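Local coordinates for hydroxyethylphosphonate dioxygenase (Streptomyces albus, PDB 6B9R), which probably catalyses the iron-dependent, oxygen-consuming cleavage of 2-hydroxyethylphosphonate to hydroxymethylphosphonate and formate, at residues 63-66 with 71-74; 112-117 with 364-369; 129-134 with 140-145; 243-248 with 287-292; 326-331 with 404-409. All blocks are in the same frame, centred on the assembly; numbering follows the deposited sequence.

Contact 1. Residues 63-66 with 71-74; sequences RAAQ and NERD
The contact belongs to the turn that closes helix 58-67, at the dimer interface, where A65 near the helix end is met by N71 and E72 of the chain folding back after it. The evidence for a local return is the backbone approach: A65 CA and N71 CA are 5.0 Å apart, with 97 Å² buried in all. The methyl of A65 points at the returning chain and lies over the flat face of the E72 carboxylate, A65 CB standing 3.6 Å from E72 CD and nearly straight above it. E72 reaches this position through a bend at its second torsion (chi2 91°), which folds the acid back beside the helix. A65 CB also touches the carbonyl carbon of N71, at 4.2 Å from N71 C. Within 71-74, the acid of D74 holds the start of the segment: D74 OD2 accepts from N71 N at 2.7 Å (164° at the hydrogen) and from N71 ND2 at 3.2 Å. Both donors reach the same face of the D74 carboxylate plane. Several polar atoms here bond to the second subunit: E72 OE1 to H79 NE2, N71 OD1 to H79 N and A65 O to R118 NE of that subunit. Chemically, then, a methyl lies over one face of the E72 carboxylate while both carboxylate oxygens are hydrogen-bonded elsewhere, OE1 to H79 of the second subunit, a bond that would probably favour a protonated imidazole.

Contact 2. Residues 112-117 with 364-369; sequences RDTAMS and HQYLYV
T114 and Y366 join the two cupin-like beta barrels of the chain: T114 directly follows strand 106-113 of one antiparallel sheet, and Y366 lies on strand 364-369 of another. Y366 extends its ring toward T114 with CG anti to the backbone N (chi1 164°), while the T114 side chain meets it at about a right angle. In T114, OG1 sits between the backbone N and the carbonyl carbon (chi1 60°), which turns the hydroxyl to the phenol and sets the methyl CG2 beside the backbone N, anti to the carbonyl carbon. Y366 OH donates to T114 OG1 at 2.7 Å. That oxygen hands the bond on to the carbonyl of P124 in strand 123-129, so the tyrosine is tied to the first sheet through a two-step relay. The methyl T114 CG2 also lies near the phenol oxygen and reaches Y368 CE1 at 4.2 Å, obliquely to that ring. A115 lies along the CD2-CE2 flank of the ring, its CB 4.4 Å from Y366 CE2 in an apolar touch. Its carbonyl is buried here without a hydrogen-bond partner in the model, and meets the ring edge in its plane, A115 O lying 3.6 Å from Y366 CD2.

Contact 3. Residues 129-134 with 140-145; sequences MLRVVE and NPLVEW
R131 and L142 meet in the surface loop between strands 123-129 and 152-158, where an Asx turn at N140 overlaps a type I beta turn from N140 to V143. R131 runs out with CG anti to its own backbone N, then kinks at chi2 and chi3, which brings an edge of the guanidinium to the turn. L142 O lies at the guanidinium edge, and R131 NH1 reaches it at 2.8 Å in a bent, weak hydrogen bond. The other terminal nitrogen, NH2, bonds to the carbonyl of R103, a substrate-pocket residue, so R131 is a second-shell residue that ties the turn to the backbone of R103. A water lying in the guanidinium plane connects R131 NH1 to P141 O. Further along the segments, V133 and N140 approach at a slant, V133 CB resting 4.0 Å from N140 ND2; next to them V133 CG1 packs on L142 CB at 4.3 Å. N140 ND2 also bonds D135 OD1 and, through a second water, the backbone N of E134. The other end of the same amide closes the Asx turn: L142 N donates to N140 OD1 at 2.9 Å, nearly straight (169°) but tilted 30° from the carbonyl plane.

Contact 4. Residues 243-248 with 287-292; sequences RSVMAA and EALGVS
V245 and L289 carry the apolar part of the contact. The methyl V245 CG1, set anti to the backbone N (chi1 -179°), touches L289 at two atoms, CD1 and CB, each 4.0 Å away. The same methyl has a second neighbour, V291 CG1, at 4.3 Å, so one methyl of V245 touches both the leucine and the valine. The fork of L289 divides the work: CD1 serves V245, whereas CD2 turns to the next helix residue and lies 4.3 Å from M246 CA and 4.4 Å from M246 CG. V291 also packs on P340 of the second subunit. The summed buried area is 154 Å², with all four residues buried.

Both segments fall in the range of a Cro/C1-type helix-turn-helix domain. Helix 238-249 packs here on the end of helix 279-288, and helix 253-260 lines the same core, since L256 touches M246 and A288. L242 and T251 also lie against L289.

Backbone bonds set how the second helix ends. G290 leaves the helix with positive phi (65°) in a Schellman motif, and the chain then brings V291 round to face V245; one bond back into the last turn, G290 N to E287 O, is weak at 3.2 Å.

Polar contacts lie around the apolar patch and reach the second subunit. A248 O accepts from T343 OG1 and R418 NH1 of that subunit, and S244 OG pairs with R428 NH1 of it.

Contact 5. Residues 326-331 with 404-409; sequences PAYRFT and FSLSAE
Y328 turns its CG anti to the carbonyl carbon (chi1 -43°), and this throws the phenol from strand 328-332 towards L406. The two side chains meet at about a right angle, the ring end of Y328 coming up to the backbone and CB of L406. The hydrogen bond across the contact uses the phenol oxygen as acceptor: L406 N donates to Y328 OH at 3.1 Å, and the angle at the hydrogen, 173°, makes it nearly straight. Because the same hydroxyl bonds to the carbonyl of A356, it must donate there, so both roles of the oxygen are used by main-chain groups. The ring edge rests on L406 as well: L406 O lies in the ring plane, 3.5 Å from Y328 CE1, and Y328 CE1 touches L406 CB at 3.9 Å. S405 adds a minor touch, its CA lying 3.8 Å from Y328 OH. One face of the ring has the methyl of A327 over its centre, with CB 4.0 Å above the plane. A327 and Y328 together form a classic beta bulge opposite Y320, which lets two consecutive residues face one residue of strand 317-320. The contact thus joins two sheets of the C-terminal cupin-like barrel: strand 328-332 runs between strands 317-320 and 343-349, while strand 403-407 is the outer partner of strand 375-381, and L406 packs against V349 of one sheet and V377 of the other.

Contacts 1, 2, 4 and 5 are buried, whereas contact 3 lies at the surface and brings two ordered waters into its bonding. Contacts 2 and 5 both reach the seven-stranded sheet that includes strand 364-369, and they touch through Q365 NE2 and F404 CE2, 3.4 Å apart; each uses a tyrosine hydroxyl to span between sheets, but one takes a threonine hydroxyl and the other a main-chain N as partner. Contact 4 is purely apolar across its segments, as suits a helical core, and contact 1 sets a methyl on a carboxylate. Contacts 1, 2 and 4 all reach the second subunit, contact 5 meets it only through F330, and contact 3 has no partner there.

Contact 1. Residues 63-66 with 71-74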
# COMPACT_ATOMS: atom_id res chain seq x y z
N ARG A 63 10.99 -21.89 -9.36
CA ARG A 63 10.38 -23.14 -8.91
C ARG A 63 9.40 -22.90 -7.77
O ARG A 63 8.35 -23.55 -7.70
CB ARG A 63 11.47 -24.13 -8.49
CG ARG A 63 12.18 -24.78 -9.67
CD ARG A 63 13.62 -25.13 -9.34
NE ARG A 63 13.73 -26.04 -8.21
CZ ARG A 63 14.86 -26.25 -7.54
NH1 ARG A 63 14.89 -27.09 -6.52
NH2 ARG A 63 15.97 -25.60 -7.89
N ALA A 64 9.73 -21.97 -6.87
CA ALA A 64 8.84 -21.68 -5.75
C ALA A 64 7.51 -21.08 -6.23
O ALA A 64 6.45 -21.41 -5.69
CB ALA A 64 9.52 -20.75 -4.75
N ALA A 65 7.56 -20.19 -7.23
CA ALA A 65 6.33 -19.63 -7.80
C ALA A 65 5.49 -20.67 -8.53
O ALA A 65 4.29 -20.45 -8.72
CB ALA A 65 6.64 -18.47 -8.74
N GLN A 66 6.10 -21.78 -8.96
CA GLN A 66 5.35 -22.86 -9.58
C GLN A 66 4.77 -23.80 -8.53
O GLN A 66 3.61 -24.20 -8.62
CB GLN A 66 6.22 -23.63 -10.57
CG GLN A 66 6.55 -22.88 -11.85
N ASN A 71 4.33 -15.43 -5.86
CA ASN A 71 4.99 -14.85 -7.02
C ASN A 71 6.48 -14.71 -6.78
O ASN A 71 6.93 -14.57 -5.63
CB ASN A 71 4.38 -13.48 -7.34
CG ASN A 71 2.91 -13.56 -7.50
OD1 ASN A 71 2.42 -14.03 -8.53
ND2 ASN A 71 2.17 -13.17 -6.46
N GLU A 72 7.24 -14.75 -7.87
CA GLU A 72 8.67 -14.47 -7.80
C GLU A 72 8.91 -13.15 -7.07
O GLU A 72 9.84 -13.04 -6.25
CB GLU A 72 9.26 -14.42 -9.21
CG GLU A 72 9.17 -15.74 -10.00
CD GLU A 72 7.89 -15.86 -10.83
OE1 GLU A 72 6.95 -15.06 -10.62
OE2 GLU A 72 7.83 -16.77 -11.69
N ARG A 73 8.05 -12.16 -7.31
CA ARG A 73 8.11 -10.88 -6.62
C ARG A 73 8.09 -11.04 -5.11
O ARG A 73 8.68 -10.21 -4.39
CB ARG A 73 6.94 -10.00 -7.06
CG ARG A 73 7.29 -8.70 -7.68
CD ARG A 73 6.03 -7.89 -8.05
NE ARG A 73 6.24 -6.45 -7.85
CZ ARG A 73 5.66 -5.73 -6.89
NH1 ARG A 73 5.90 -4.44 -6.78
NH2 ARG A 73 4.83 -6.32 -6.04
N ASP A 74 7.39 -12.05 -4.60
CA ASP A 74 7.25 -12.20 -3.15
C ASP A 74 8.52 -12.70 -2.48
O ASP A 74 8.60 -12.65 -1.25
CB ASP A 74 6.09 -13.15 -2.85
CG ASP A 74 4.80 -12.70 -3.51
OD1 ASP A 74 4.59 -11.47 -3.63
OD2 ASP A 74 3.99 -13.57 -3.92

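Contact 2. Residues 112-117 with 364-369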
# COMPACT_ATOMS: atom_id res chain seq x y z
N ARG A 112 18.34 15.82 -17.32
CA ARG A 112 19.43 15.40 -16.45
C ARG A 112 18.85 14.73 -15.22
O ARG A 112 17.94 15.29 -14.59
CB ARG A 112 20.31 16.60 -16.05
CG ARG A 112 21.09 17.21 -17.20
CD ARG A 112 21.99 18.35 -16.75
NE ARG A 112 22.50 19.11 -17.88
CZ ARG A 112 23.02 20.33 -17.79
NH1 ARG A 112 23.11 20.93 -16.61
NH2 ARG A 112 23.45 20.95 -18.88
N ASP A 113 19.36 13.55 -14.86
CA ASP A 113 18.96 12.94 -13.60
C ASP A 113 19.43 13.76 -12.43
O ASP A 113 20.51 14.36 -12.46
CB ASP A 113 19.55 11.54 -13.44
CG ASP A 113 19.10 10.57 -14.50
OD1 ASP A 113 18.06 10.79 -15.13
OD2 ASP A 113 19.82 9.58 -14.70
N THR A 114 18.63 13.75 -11.36
CA THR A 114 19.07 14.17 -10.03
C THR A 114 18.85 13.01 -9.06
O THR A 114 18.55 11.88 -9.47
CB THR A 114 18.35 15.47 -9.62
OG1 THR A 114 16.94 15.27 -9.59
CG2 THR A 114 18.67 16.58 -10.61
N ALA A 115 19.03 13.28 -7.76
CA ALA A 115 19.18 12.20 -6.79
C ALA A 115 17.97 11.27 -6.77
O ALA A 115 16.84 11.72 -6.63
CB ALA A 115 19.42 12.78 -5.39
N MET A 116 18.24 9.97 -6.90
CA MET A 116 17.22 8.93 -6.92
C MET A 116 17.67 7.77 -6.04
O MET A 116 18.83 7.68 -5.65
CB MET A 116 16.97 8.39 -8.32
CG MET A 116 16.22 9.30 -9.18
SD MET A 116 15.85 8.63 -10.80
CE MET A 116 17.30 9.15 -11.71
N SER A 117 16.74 6.84 -5.79
CA SER A 117 17.05 5.68 -4.97
C SER A 117 16.12 4.53 -5.31
O SER A 117 14.93 4.74 -5.60
CB SER A 117 16.92 6.00 -3.48
OG SER A 117 17.04 4.83 -2.68
N HIS A 364 9.78 10.14 2.63
CA HIS A 364 11.02 10.30 1.88
C HIS A 364 11.26 11.78 1.62
O HIS A 364 10.31 12.55 1.49
CB HIS A 364 10.93 9.58 0.52
CG HIS A 364 10.73 8.10 0.61
ND1 HIS A 364 11.77 7.21 0.71
CD2 HIS A 364 9.60 7.36 0.61
CE1 HIS A 364 11.30 5.98 0.76
NE2 HIS A 364 9.98 6.04 0.70
N GLN A 365 12.52 12.18 1.48
CA GLN A 365 12.80 13.57 1.12
C GLN A 365 13.79 13.65 -0.04
O GLN A 365 14.73 12.86 -0.12
CB GLN A 365 13.34 14.37 2.31
CG GLN A 365 12.39 14.33 3.49
CD GLN A 365 12.83 15.22 4.62
OE1 GLN A 365 12.83 16.45 4.49
NE2 GLN A 365 13.20 14.61 5.74
N TYR A 366 13.57 14.65 -0.90
CA TYR A 366 14.46 14.98 -2.00
C TYR A 366 14.84 16.45 -1.86
O TYR A 366 13.98 17.30 -1.61
CB TYR A 366 13.75 14.71 -3.35
CG TYR A 366 14.40 15.36 -4.55
CD1 TYR A 366 14.09 16.67 -4.91
CD2 TYR A 366 15.32 14.67 -5.33
CE1 TYR A 366 14.69 17.27 -6.00
CE2 TYR A 366 15.93 15.26 -6.42
CZ TYR A 366 15.60 16.57 -6.75
OH TYR A 366 16.18 17.19 -7.84
N LEU A 367 16.13 16.75 -2.02
CA LEU A 367 16.62 18.11 -1.89
C LEU A 367 17.36 18.49 -3.17
O LEU A 367 18.01 17.65 -3.79
CB LEU A 367 17.58 18.25 -0.70
CG LEU A 367 17.12 17.74 0.67
CD1 LEU A 367 18.23 17.95 1.69
CD2 LEU A 367 15.84 18.45 1.11
N TYR A 368 17.26 19.76 -3.56
CA TYR A 368 17.98 20.26 -4.72
C TYR A 368 18.40 21.69 -4.42
O TYR A 368 17.55 22.50 -4.03
CB TYR A 368 17.12 20.19 -6.00
CG TYR A 368 17.82 20.75 -7.22
CD1 TYR A 368 18.61 19.94 -8.02
CD2 TYR A 368 17.71 22.11 -7.56
CE1 TYR A 368 19.28 20.47 -9.13
CE2 TYR A 368 18.35 22.62 -8.66
CZ TYR A 368 19.13 21.80 -9.45
OH TYR A 368 19.78 22.34 -10.55
N VAL A 369 19.68 22.01 -4.58
CA VAL A 369 20.19 23.31 -4.16
C VAL A 369 19.98 24.31 -5.30
O VAL A 369 20.66 24.23 -6.33
CB VAL A 369 21.66 23.26 -3.74
CG1 VAL A 369 22.16 24.68 -3.45
CG2 VAL A 369 21.82 22.39 -2.51

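Contact 3. Residues 129-134 with 140-145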
# COMPACT_ATOMS: atom_id res chain seq x y z
N MET A 129 14.14 23.91 -21.06
CA MET A 129 13.29 24.14 -22.22
C MET A 129 14.16 24.63 -23.38
O MET A 129 14.78 25.70 -23.28
CB MET A 129 12.20 25.16 -21.89
CG MET A 129 11.02 24.58 -21.12
SD MET A 129 11.42 24.10 -19.43
CE MET A 129 11.51 22.31 -19.58
N LEU A 130 14.21 23.86 -24.46
CA LEU A 130 15.00 24.24 -25.62
C LEU A 130 14.16 24.84 -26.74
O LEU A 130 14.74 25.32 -27.73
CB LEU A 130 15.77 23.03 -26.16
CG LEU A 130 16.61 22.24 -25.16
CD1 LEU A 130 17.25 21.02 -25.84
CD2 LEU A 130 17.65 23.13 -24.50
N ARG A 131 12.84 24.81 -26.63
CA ARG A 131 11.95 25.38 -27.64
C ARG A 131 11.48 26.74 -27.15
O ARG A 131 10.92 26.85 -26.05
CB ARG A 131 10.77 24.45 -27.91
CG ARG A 131 9.78 24.96 -28.96
CD ARG A 131 10.43 25.14 -30.34
NE ARG A 131 11.14 23.94 -30.80
CZ ARG A 131 10.55 22.89 -31.38
NH1 ARG A 131 9.24 22.87 -31.55
NH2 ARG A 131 11.28 21.85 -31.78
N VAL A 132 11.68 27.76 -27.97
CA VAL A 132 11.36 29.15 -27.63
C VAL A 132 10.12 29.57 -28.40
O VAL A 132 10.06 29.40 -29.63
CB VAL A 132 12.54 30.08 -27.95
CG1 VAL A 132 12.11 31.54 -27.84
CG2 VAL A 132 13.71 29.80 -27.01
N VAL A 133 9.13 30.11 -27.70
CA VAL A 133 7.90 30.58 -28.32
C VAL A 133 7.82 32.09 -28.19
O VAL A 133 8.47 32.72 -27.34
CB VAL A 133 6.65 29.92 -27.72
CG1 VAL A 133 6.65 28.41 -27.99
CG2 VAL A 133 6.55 30.25 -26.23
N GLU A 134 6.98 32.69 -29.03
CA GLU A 134 6.77 34.13 -29.04
C GLU A 134 5.37 34.53 -28.59
O GLU A 134 5.05 35.73 -28.61
CB GLU A 134 7.05 34.69 -30.44
CG GLU A 134 8.51 34.56 -30.86
CD GLU A 134 8.81 35.26 -32.16
OE1 GLU A 134 7.98 35.20 -33.09
OE2 GLU A 134 9.89 35.88 -32.25
N ASN A 140 -0.30 27.00 -30.29
CA ASN A 140 0.91 27.32 -31.02
C ASN A 140 1.55 26.04 -31.58
O ASN A 140 1.87 25.13 -30.81
CB ASN A 140 1.88 28.05 -30.09
CG ASN A 140 3.11 28.60 -30.79
OD1 ASN A 140 3.62 28.02 -31.75
ND2 ASN A 140 3.59 29.74 -30.31
N PRO A 141 1.77 25.95 -32.90
CA PRO A 141 2.29 24.71 -33.49
C PRO A 141 3.71 24.37 -33.07
O PRO A 141 4.15 23.24 -33.34
CB PRO A 141 2.21 24.97 -34.99
CG PRO A 141 2.26 26.45 -35.11
CD PRO A 141 1.50 26.97 -33.93
N LEU A 142 4.44 25.28 -32.43
CA LEU A 142 5.78 24.95 -31.95
C LEU A 142 5.75 24.10 -30.68
O LEU A 142 6.80 23.58 -30.29
CB LEU A 142 6.57 26.23 -31.68
CG LEU A 142 6.91 27.08 -32.90
CD1 LEU A 142 7.56 28.41 -32.48
CD2 LEU A 142 7.80 26.32 -33.88
N VAL A 143 4.60 23.95 -30.05
CA VAL A 143 4.50 23.19 -28.81
C VAL A 143 4.36 21.71 -29.15
O VAL A 143 3.49 21.32 -29.93
CB VAL A 143 3.30 23.67 -27.97
CG1 VAL A 143 3.16 22.83 -26.72
CG2 VAL A 143 3.46 25.15 -27.64
N GLU A 144 5.22 20.89 -28.57
CA GLU A 144 5.19 19.45 -28.79
C GLU A 144 4.79 18.80 -27.48
O GLU A 144 5.53 18.86 -26.50
CB GLU A 144 6.54 18.94 -29.28
CG GLU A 144 6.89 19.42 -30.68
CD GLU A 144 6.06 18.76 -31.78
OE1 GLU A 144 5.35 17.77 -31.51
OE2 GLU A 144 6.13 19.23 -32.93
N TRP A 145 3.60 18.20 -27.46
CA TRP A 145 3.00 17.67 -26.26
C TRP A 145 3.48 16.25 -26.02
O TRP A 145 3.81 15.52 -26.97
CB TRP A 145 1.48 17.66 -26.38
CG TRP A 145 0.88 19.01 -26.55
CD1 TRP A 145 0.89 19.79 -27.66
CD2 TRP A 145 0.16 19.73 -25.55
NE1 TRP A 145 0.22 20.97 -27.42
CE2 TRP A 145 -0.23 20.96 -26.13
CE3 TRP A 145 -0.18 19.47 -24.22
CZ2 TRP A 145 -0.96 21.90 -25.42
CZ3 TRP A 145 -0.89 20.42 -23.52
CH2 TRP A 145 -1.27 21.61 -24.12
O HOH W 1 6.64 21.61 -33.09
O HOH W 2 5.65 31.54 -31.41

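Contact 4. Residues 243-248 with 287-292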
# COMPACT_ATOMS: atom_id res chain seq x y z
N ARG A 243 -21.73 3.56 0.57
CA ARG A 243 -22.23 2.38 -0.15
C ARG A 243 -21.16 1.30 -0.24
O ARG A 243 -21.45 0.10 -0.12
CB ARG A 243 -22.71 2.76 -1.56
CG ARG A 243 -23.96 3.65 -1.60
CD ARG A 243 -24.56 3.70 -3.00
NE ARG A 243 -23.56 3.94 -4.05
CZ ARG A 243 -23.20 5.16 -4.47
NH1 ARG A 243 -23.72 6.24 -3.91
NH2 ARG A 243 -22.30 5.29 -5.44
N SER A 244 -19.91 1.70 -0.46
CA SER A 244 -18.84 0.71 -0.62
C SER A 244 -18.60 -0.06 0.68
O SER A 244 -18.38 -1.28 0.65
CB SER A 244 -17.57 1.40 -1.10
OG SER A 244 -16.53 0.46 -1.31
N VAL A 245 -18.61 0.63 1.82
CA VAL A 245 -18.40 -0.06 3.09
C VAL A 245 -19.61 -0.93 3.43
O VAL A 245 -19.46 -2.04 3.96
CB VAL A 245 -18.09 0.95 4.22
CG1 VAL A 245 -17.85 0.22 5.54
CG2 VAL A 245 -16.85 1.76 3.85
N MET A 246 -20.82 -0.46 3.10
CA MET A 246 -22.00 -1.30 3.30
C MET A 246 -21.90 -2.58 2.48
O MET A 246 -22.17 -3.67 2.99
CB MET A 246 -23.27 -0.53 2.95
CG MET A 246 -23.60 0.58 3.92
SD MET A 246 -25.04 1.53 3.39
CE MET A 246 -26.32 0.29 3.53
N ALA A 247 -21.50 -2.47 1.21
CA ALA A 247 -21.33 -3.67 0.39
C ALA A 247 -20.24 -4.57 0.96
O ALA A 247 -20.35 -5.81 0.90
CB ALA A 247 -21.01 -3.28 -1.05
N ALA A 248 -19.17 -3.99 1.51
CA ALA A 248 -18.08 -4.81 2.05
C ALA A 248 -18.52 -5.60 3.28
O ALA A 248 -18.00 -6.69 3.53
CB ALA A 248 -16.89 -3.92 2.42
N GLU A 287 -19.27 3.00 13.79
CA GLU A 287 -19.32 1.95 14.80
C GLU A 287 -20.16 0.78 14.33
O GLU A 287 -19.82 -0.38 14.56
CB GLU A 287 -19.88 2.49 16.12
CG GLU A 287 -19.77 1.50 17.31
CD GLU A 287 -20.82 0.36 17.32
OE1 GLU A 287 -21.92 0.51 16.73
OE2 GLU A 287 -20.53 -0.69 17.93
N ALA A 288 -21.29 1.08 13.68
CA ALA A 288 -22.15 0.01 13.19
C ALA A 288 -21.44 -0.80 12.13
O ALA A 288 -21.70 -2.00 12.00
CB ALA A 288 -23.45 0.60 12.65
N LEU A 289 -20.56 -0.17 11.36
CA LEU A 289 -19.83 -0.81 10.27
C LEU A 289 -18.47 -1.34 10.70
O LEU A 289 -17.72 -1.84 9.85
CB LEU A 289 -19.66 0.17 9.11
CG LEU A 289 -20.98 0.54 8.40
CD1 LEU A 289 -20.86 1.83 7.58
CD2 LEU A 289 -21.48 -0.62 7.53
N GLY A 290 -18.14 -1.25 11.98
CA GLY A 290 -16.86 -1.79 12.43
C GLY A 290 -15.66 -1.08 11.85
O GLY A 290 -14.63 -1.72 11.60
N VAL A 291 -15.75 0.23 11.61
CA VAL A 291 -14.62 0.97 11.08
C VAL A 291 -14.47 2.27 11.87
O VAL A 291 -15.39 2.72 12.56
CB VAL A 291 -14.78 1.27 9.58
CG1 VAL A 291 -15.03 -0.02 8.79
CG2 VAL A 291 -15.91 2.28 9.35
N SER A 292 -13.29 2.86 11.77
CA SER A 292 -13.09 4.21 12.25
C SER A 292 -13.78 5.20 11.33
O SER A 292 -13.91 4.97 10.13
CB SER A 292 -11.59 4.53 12.33
OG SER A 292 -11.38 5.93 12.49

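Contact 5. Residues 326-331 with 404-409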
# COMPACT_ATOMS: atom_id res chain seq x y z
N PRO A 326 15.05 32.84 13.46
CA PRO A 326 14.72 31.91 12.36
C PRO A 326 15.98 31.25 11.83
O PRO A 326 16.99 31.92 11.60
CB PRO A 326 14.08 32.82 11.31
CG PRO A 326 14.74 34.14 11.53
CD PRO A 326 15.01 34.25 13.02
N ALA A 327 15.92 29.93 11.67
CA ALA A 327 16.98 29.21 10.98
C ALA A 327 16.65 28.99 9.51
O ALA A 327 17.55 28.97 8.67
CB ALA A 327 17.22 27.86 11.66
N TYR A 328 15.37 28.80 9.21
CA TYR A 328 14.91 28.56 7.85
C TYR A 328 13.67 29.38 7.60
O TYR A 328 12.90 29.65 8.53
CB TYR A 328 14.55 27.07 7.60
CG TYR A 328 15.53 26.09 8.18
CD1 TYR A 328 16.83 26.02 7.72
CD2 TYR A 328 15.14 25.22 9.20
CE1 TYR A 328 17.74 25.12 8.27
CE2 TYR A 328 16.03 24.31 9.74
CZ TYR A 328 17.32 24.25 9.26
OH TYR A 328 18.20 23.36 9.80
N ARG A 329 13.46 29.75 6.35
CA ARG A 329 12.19 30.35 5.94
C ARG A 329 11.60 29.43 4.88
O ARG A 329 12.25 29.16 3.87
CB ARG A 329 12.37 31.77 5.42
CG ARG A 329 11.09 32.61 5.45
CD ARG A 329 10.20 32.32 4.24
NE ARG A 329 10.89 32.64 2.99
CZ ARG A 329 10.92 33.84 2.42
NH1 ARG A 329 10.27 34.88 2.95
NH2 ARG A 329 11.59 34.00 1.28
N PHE A 330 10.39 28.94 5.13
CA PHE A 330 9.75 28.00 4.22
C PHE A 330 8.71 28.71 3.38
O PHE A 330 8.02 29.62 3.87
CB PHE A 330 9.07 26.86 4.97
CG PHE A 330 9.99 26.02 5.81
CD1 PHE A 330 11.07 25.35 5.24
CD2 PHE A 330 9.74 25.83 7.16
CE1 PHE A 330 11.90 24.54 6.03
CE2 PHE A 330 10.56 25.03 7.94
CZ PHE A 330 11.64 24.39 7.37
N THR A 331 8.57 28.28 2.13
CA THR A 331 7.50 28.69 1.24
C THR A 331 6.78 27.43 0.76
O THR A 331 7.43 26.49 0.29
CB THR A 331 8.03 29.48 0.04
OG1 THR A 331 8.73 30.65 0.49
CG2 THR A 331 6.88 29.93 -0.86
N PHE A 404 18.09 15.59 10.31
CA PHE A 404 19.20 16.35 9.76
C PHE A 404 18.99 17.84 10.00
O PHE A 404 17.88 18.31 10.25
CB PHE A 404 19.43 16.09 8.25
CG PHE A 404 18.28 16.49 7.35
CD1 PHE A 404 18.19 17.78 6.84
CD2 PHE A 404 17.35 15.55 6.92
CE1 PHE A 404 17.16 18.14 5.98
CE2 PHE A 404 16.32 15.89 6.05
CZ PHE A 404 16.22 17.20 5.59
N SER A 405 20.09 18.57 9.93
CA SER A 405 20.06 20.02 9.95
C SER A 405 20.76 20.54 8.70
O SER A 405 21.59 19.86 8.09
CB SER A 405 20.75 20.57 11.20
OG SER A 405 22.12 20.23 11.20
N LEU A 406 20.43 21.78 8.34
CA LEU A 406 21.01 22.47 7.21
C LEU A 406 21.63 23.77 7.68
O LEU A 406 21.14 24.39 8.62
CB LEU A 406 19.95 22.77 6.15
CG LEU A 406 19.05 21.59 5.79
CD1 LEU A 406 17.84 22.08 4.99
CD2 LEU A 406 19.87 20.58 5.00
N SER A 407 22.72 24.17 7.04
CA SER A 407 23.32 25.46 7.36
C SER A 407 24.05 25.99 6.13
O SER A 407 24.34 25.25 5.19
CB SER A 407 24.29 25.36 8.55
OG SER A 407 25.48 24.69 8.17
N ALA A 408 24.34 27.29 6.14
CA ALA A 408 25.03 27.88 5.02
C ALA A 408 25.77 29.11 5.51
O ALA A 408 25.32 29.78 6.45
CB ALA A 408 24.07 28.25 3.89
N GLU A 409 26.91 29.40 4.89
CA GLU A 409 27.69 30.56 5.33
C GLU A 409 26.97 31.86 5.01
O GLU A 409 27.19 32.87 5.70
CB GLU A 409 29.08 30.54 4.70
CG GLU A 409 29.96 29.41 5.23
CD GLU A 409 31.43 29.65 4.94
OE1 GLU A 409 31.84 30.82 4.89
OE2 GLU A 409 32.17 28.66 4.77